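Local coordinates for protein GP37 (Pseudomonas phage phikz, PDB 5FT0) that inhibits the host RNA degradosome during phage infection, probably by binding its ribonuclease RNase E, at residues S16-L21 against G215-V220; S146-G151 against Q202-T207. All coordinates share one frame; numbering follows the deposited sequence.

Contact 1 of 2, residues S16-L21 against G215-V220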
loop_
_atom_site.group_PDB
_atom_site.type_symbol
_atom_site.label_atom_id
_atom_site.label_comp_id
_atom_site.label_asym_id
_atom_site.label_seq_id
_atom_site.Cartn_x
_atom_site.Cartn_y
_atom_site.Cartn_z
ATOM N N SER A 16 -1.143 32.560 -0.248
ATOM C CA SER A 16 -1.911 33.635 -0.867
ATOM C C SER A 16 -1.071 34.499 -1.798
ATOM O O SER A 16 -1.639 35.243 -2.604
ATOM C CB SER A 16 -2.555 34.512 0.209
ATOM O OG SER A 16 -1.571 35.244 0.923
ATOM N N LYS A 17 0.255 34.427 -1.708
ATOM C CA LYS A 17 1.105 35.160 -2.637
ATOM C C LYS A 17 1.250 34.458 -3.979
ATOM O O LYS A 17 1.784 35.057 -4.918
ATOM C CB LYS A 17 2.480 35.399 -2.006
ATOM C CG LYS A 17 2.430 36.389 -0.853
ATOM C CD LYS A 17 3.648 36.316 0.047
ATOM C CE LYS A 17 3.428 37.172 1.291
ATOM N NZ LYS A 17 4.561 37.085 2.249
ATOM N N LEU A 18 0.779 33.218 -4.097
ATOM C CA LEU A 18 0.830 32.492 -5.359
ATOM C C LEU A 18 -0.293 32.967 -6.274
ATOM O O LEU A 18 -1.473 32.896 -5.909
ATOM C CB LEU A 18 0.719 30.989 -5.121
ATOM C CG LEU A 18 1.918 30.284 -4.485
ATOM C CD1 LEU A 18 1.627 28.803 -4.309
ATOM C CD2 LEU A 18 3.162 30.486 -5.332
ATOM N N ASP A 19 0.078 33.449 -7.460
ATOM C CA ASP A 19 -0.900 33.782 -8.488
ATOM C C ASP A 19 -1.778 32.582 -8.821
ATOM O O ASP A 19 -1.296 31.452 -8.935
ATOM C CB ASP A 19 -0.188 34.256 -9.754
ATOM C CG ASP A 19 -0.062 35.760 -9.829
ATOM O OD1 ASP A 19 -0.012 36.421 -8.767
ATOM O OD2 ASP A 19 -0.013 36.277 -10.962
ATOM N N GLY A 20 -3.074 32.838 -8.985
ATOM C CA GLY A 20 -4.001 31.836 -9.465
ATOM C C GLY A 20 -4.348 30.731 -8.493
ATOM O O GLY A 20 -5.068 29.799 -8.877
ATOM N N LEU A 21 -3.873 30.793 -7.254
ATOM C CA LEU A 21 -4.215 29.795 -6.249
ATOM C C LEU A 21 -5.447 30.262 -5.484
ATOM O O LEU A 21 -5.429 31.324 -4.855
ATOM C CB LEU A 21 -3.049 29.555 -5.291
ATOM C CG LEU A 21 -3.313 28.503 -4.211
ATOM C CD1 LEU A 21 -3.731 27.178 -4.838
ATOM C CD2 LEU A 21 -2.090 28.311 -3.325
ATOM N N GLY A 215 11.707 28.375 -8.453
ATOM C CA GLY A 215 10.809 29.509 -8.371
ATOM C C GLY A 215 11.193 30.463 -7.259
ATOM O O GLY A 215 11.668 30.051 -6.200
ATOM N N CYS A 216 10.967 31.750 -7.508
ATOM C CA CYS A 216 11.175 32.784 -6.507
ATOM C C CYS A 216 9.863 33.066 -5.785
ATOM O O CYS A 216 8.839 33.324 -6.423
ATOM C CB CYS A 216 11.707 34.060 -7.158
ATOM S SG CYS A 216 12.097 35.387 -6.002
ATOM N N HIS A 217 9.901 33.011 -4.456
ATOM C CA HIS A 217 8.753 33.301 -3.616
ATOM C C HIS A 217 9.206 34.202 -2.475
ATOM O O HIS A 217 10.301 34.011 -1.935
ATOM C CB HIS A 217 8.136 32.006 -3.065
ATOM C CG HIS A 217 6.859 32.209 -2.313
ATOM N ND1 HIS A 217 6.825 32.647 -1.006
ATOM C CD2 HIS A 217 5.569 32.018 -2.680
ATOM C CE1 HIS A 217 5.568 32.728 -0.604
ATOM N NE2 HIS A 217 4.786 32.350 -1.601
ATOM N N PRO A 218 8.396 35.191 -2.094
ATOM C CA PRO A 218 8.865 36.192 -1.118
ATOM C C PRO A 218 9.248 35.628 0.243
ATOM O O PRO A 218 10.024 36.273 0.956
ATOM C CB PRO A 218 7.671 37.151 -1.001
ATOM C CG PRO A 218 6.918 36.978 -2.275
ATOM C CD PRO A 218 7.078 35.537 -2.654
ATOM N N ASP A 219 8.742 34.456 0.628
ATOM C CA ASP A 219 8.900 33.960 1.989
ATOM C C ASP A 219 9.945 32.861 2.128
ATOM O O ASP A 219 10.252 32.458 3.254
ATOM C CB ASP A 219 7.556 33.451 2.520
ATOM C CG ASP A 219 6.525 34.555 2.646
ATOM O OD1 ASP A 219 6.929 35.726 2.808
ATOM O OD2 ASP A 219 5.315 34.256 2.585
ATOM N N VAL A 220 10.496 32.360 1.024
ATOM C CA VAL A 220 11.433 31.246 1.065
ATOM C C VAL A 220 12.585 31.534 0.117
ATOM O O VAL A 220 12.489 32.372 -0.783
ATOM C CB VAL A 220 10.765 29.903 0.693
ATOM C CG1 VAL A 220 9.708 29.521 1.721
ATOM C CG2 VAL A 220 10.169 29.981 -0.699
#

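Contact 2 of 2, residues S146-G151 against Q202-T207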
loop_
_atom_site.group_PDB
_atom_site.type_symbol
_atom_site.label_atom_id
_atom_site.label_comp_id
_atom_site.label_asym_id
_atom_site.label_seq_id
_atom_site.Cartn_x
_atom_site.Cartn_y
_atom_site.Cartn_z
ATOM N N SER A 146 22.601 4.592 -12.023
ATOM C CA SER A 146 21.659 3.497 -12.198
ATOM C C SER A 146 21.086 3.399 -13.607
ATOM O O SER A 146 20.349 2.449 -13.886
ATOM C CB SER A 146 20.508 3.627 -11.194
ATOM O OG SER A 146 19.787 4.830 -11.393
ATOM N N SER A 147 21.400 4.337 -14.494
ATOM C CA SER A 147 20.863 4.330 -15.847
ATOM C C SER A 147 21.932 3.907 -16.846
ATOM O O SER A 147 23.131 3.931 -16.558
ATOM C CB SER A 147 20.307 5.706 -16.231
ATOM O OG SER A 147 21.336 6.680 -16.291
ATOM N N SER A 148 21.473 3.516 -18.036
ATOM C CA SER A 148 22.395 3.123 -19.097
ATOM C C SER A 148 23.161 4.328 -19.631
ATOM O O SER A 148 24.397 4.323 -19.673
ATOM C CB SER A 148 21.629 2.427 -20.223
ATOM O OG SER A 148 20.967 1.267 -19.748
ATOM N N TYR A 149 22.442 5.369 -20.041
ATOM C CA TYR A 149 23.060 6.577 -20.570
ATOM C C TYR A 149 22.048 7.711 -20.499
ATOM O O TYR A 149 20.864 7.500 -20.221
ATOM C CB TYR A 149 23.555 6.367 -22.006
ATOM C CG TYR A 149 22.484 5.880 -22.955
ATOM C CD1 TYR A 149 22.225 4.524 -23.100
ATOM C CD2 TYR A 149 21.731 6.775 -23.705
ATOM C CE1 TYR A 149 21.247 4.070 -23.964
ATOM C CE2 TYR A 149 20.749 6.332 -24.575
ATOM C CZ TYR A 149 20.512 4.978 -24.699
ATOM O OH TYR A 149 19.538 4.526 -25.559
ATOM N N GLN A 150 22.531 8.923 -20.752
ATOM C CA GLN A 150 21.683 10.101 -20.850
ATOM C C GLN A 150 21.461 10.473 -22.310
ATOM O O GLN A 150 22.274 10.161 -23.184
ATOM C CB GLN A 150 22.299 11.292 -20.115
ATOM C CG GLN A 150 22.178 11.250 -18.606
ATOM C CD GLN A 150 22.158 12.643 -18.000
ATOM O OE1 GLN A 150 23.088 13.046 -17.304
ATOM N NE2 GLN A 150 21.092 13.388 -18.271
ATOM N N GLY A 151 20.345 11.149 -22.565
ATOM C CA GLY A 151 20.060 11.686 -23.882
ATOM C C GLY A 151 19.752 13.166 -23.803
ATOM O O GLY A 151 19.862 13.763 -22.728
ATOM N N GLN A 202 18.071 7.100 -19.926
ATOM C CA GLN A 202 17.699 5.853 -20.574
ATOM C C GLN A 202 18.124 4.695 -19.685
ATOM O O GLN A 202 19.304 4.566 -19.343
ATOM C CB GLN A 202 18.339 5.727 -21.956
ATOM C CG GLN A 202 17.889 4.487 -22.714
ATOM C CD GLN A 202 16.415 4.527 -23.058
ATOM O OE1 GLN A 202 15.875 5.582 -23.397
ATOM N NE2 GLN A 202 15.751 3.379 -22.963
ATOM N N PHE A 203 17.160 3.869 -19.305
ATOM C CA PHE A 203 17.418 2.613 -18.624
ATOM C C PHE A 203 17.207 1.476 -19.615
ATOM O O PHE A 203 16.755 1.685 -20.745
ATOM C CB PHE A 203 16.509 2.464 -17.397
ATOM C CG PHE A 203 16.648 3.585 -16.404
ATOM C CD1 PHE A 203 15.977 4.785 -16.593
ATOM C CD2 PHE A 203 17.453 3.443 -15.286
ATOM C CE1 PHE A 203 16.105 5.824 -15.686
ATOM C CE2 PHE A 203 17.586 4.476 -14.372
ATOM C CZ PHE A 203 16.910 5.669 -14.573
ATOM N N ILE A 204 17.551 0.260 -19.191
ATOM C CA ILE A 204 17.376 -0.883 -20.083
ATOM C C ILE A 204 15.905 -1.099 -20.402
ATOM O O ILE A 204 15.558 -1.503 -21.519
ATOM C CB ILE A 204 18.012 -2.151 -19.480
ATOM C CG1 ILE A 204 17.767 -2.216 -17.970
ATOM C CG2 ILE A 204 19.499 -2.211 -19.805
ATOM C CD1 ILE A 204 18.371 -3.439 -17.309
ATOM N N ASP A 205 15.016 -0.806 -19.452
ATOM C CA ASP A 205 13.605 -1.132 -19.598
ATOM C C ASP A 205 12.693 0.086 -19.701
ATOM O O ASP A 205 11.477 -0.087 -19.837
ATOM C CB ASP A 205 13.150 -2.021 -18.430
ATOM C CG ASP A 205 13.260 -1.329 -17.080
ATOM O OD1 ASP A 205 13.921 -0.273 -16.993
ATOM O OD2 ASP A 205 12.691 -1.848 -16.098
ATOM N N ARG A 206 13.231 1.303 -19.655
ATOM C CA ARG A 206 12.368 2.481 -19.652
ATOM C C ARG A 206 13.193 3.728 -19.934
ATOM O O ARG A 206 14.424 3.722 -19.828
ATOM C CB ARG A 206 11.639 2.636 -18.313
ATOM C CG ARG A 206 12.567 3.022 -17.175
ATOM C CD ARG A 206 11.950 2.754 -15.813
ATOM N NE ARG A 206 12.777 3.303 -14.745
ATOM C CZ ARG A 206 13.838 2.693 -14.228
ATOM N NH1 ARG A 206 14.206 1.501 -14.676
ATOM N NH2 ARG A 206 14.531 3.274 -13.259
ATOM N N THR A 207 12.488 4.804 -20.282
ATOM C CA THR A 207 13.060 6.137 -20.407
ATOM C C THR A 207 12.358 7.061 -19.423
ATOM O O THR A 207 11.124 7.078 -19.358
ATOM C CB THR A 207 12.912 6.687 -21.830
ATOM O OG1 THR A 207 13.571 5.818 -22.759
ATOM C CG2 THR A 207 13.518 8.085 -21.928
HETATM O O HOH W 1 19.153 0.449 -16.449
#

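Contact 1 of 2, residues S16-L21 against G215-V220
Lys17 and Asp219 join the loop that follows helix 8-15 to the type I beta turn His217-Val220, the tight connection of a beta hairpin whose strands, 206-217 and 220-232, are antiparallel neighbours in the large sheet. The charged contact is a salt bridge. Lys17 NZ lies 2.8 Å from Asp219 OD1, on the syn lone pair of that oxygen, and a weak second bond to OD2 makes the grip two-pronged. Lysine suits the place because its length spans the gap: beyond CG the chain is fully extended, and it meets the aspartate at about a right angle.

Van der Waals contacts accompany the bridge. The aliphatic part of Lys17 slides past the ring of Pro218 in the opposite direction, with CD 4.1 Å from Pro218 CG, while Lys17 CB approaches the imidazole obliquely, 3.8 Å from His217 NE2. Proline, with its phi of -61°, suits the second position of the type I turn. Leu18 is buried; its CD2 comes to the edge of the imidazole, 3.9 Å from His217 CD2, and a branched nonpolar side chain fits because Ile79 of helix 67-82, Leu83 and Leu188 also pack on it.

Histidine suits its place by offering two ring nitrogens. With CG anti to the backbone N (chi1 -174°), the ring swings out toward 16-21 and helix 8-15, where NE2 bonds to Ala14 O. Pro218 CD rests over one face of the imidazole, offset toward the rim. On the turn side, ND1 accepts a hydrogen bond from the backbone Asp219 N at 3.1 Å, the donor lying 21° out of the ring plane.

Contact 2 of 2, residues S146-G151 against Q202-T207
Tyr149 lays one face of its phenol ring over the aliphatic part of Gln202: Gln202 CB stands 3.7 Å from the centroid of the Tyr149 ring, a CH-pi contact offset toward the rim. Both side chains point the same way, and Gln202 CG comes within 3.3 Å of Tyr149 CZ. The first torsion of Tyr149 (chi1 55°) sets CG between the backbone N and the carbonyl carbon, which lays the ring alongside and over the Gln202 methylenes. Glutamine serves here twice, because its methylenes meet the ring while the bend at chi2 turns the amide back to its own chain, where NE2 bonds to Phe203 O.

The backbones form an antiparallel hydrogen-bonded pair between Tyr149 and Gln202, with Gln202 N donating to Tyr149 O at 2.8 Å. The pair is part of a classic beta bulge, in which Ser148 and Tyr149 both face Gln202, whose carbonyl oxygen accepts hydrogen bonds from Ser148 N at 2.7 Å and, weakly, from Tyr149 N. In this way the short edge strand 149-151 joins the end of strand 197-202 just after helix 140-146.

Phe203, whose flat ring suits a site covered from both sides, is sandwiched. Ser147 CB sits over one face, 3.8 Å from the centroid of the Phe203 ring, and the guanidinium of Arg206 covers the opposite face, with NH2 over the ring centre. The small serine allows this close approach, its OG being bonded to Leu143 O of the helix. Arg206 NH1 in turn forms a salt bridge with Asp205 OD1, while Asp205 OD2 accepts a hydrogen bond from His252 NE2 of the second subunit.

The two contacts sit on opposite sides of the chain's centre, their centres 35 Å apart and their nearest atoms about 20 Å apart. Strand 206-217 links them within the large antiparallel sheet: its start belongs to contact 2 and its end to contact 1. Along the chain, 146-151 and 202-207 come between 16-21 and 215-220, so contact 2 is nested inside the loop that contact 1 closes. Contact 1 brings the N-terminal region to the hairpin turn after strand 206-217. Contact 2 adds the edge strand 149-151 by pairing it with strand 197-202 at the turn leading into 206-217, while that turn, at Asp205 and Arg206, meets the second subunit.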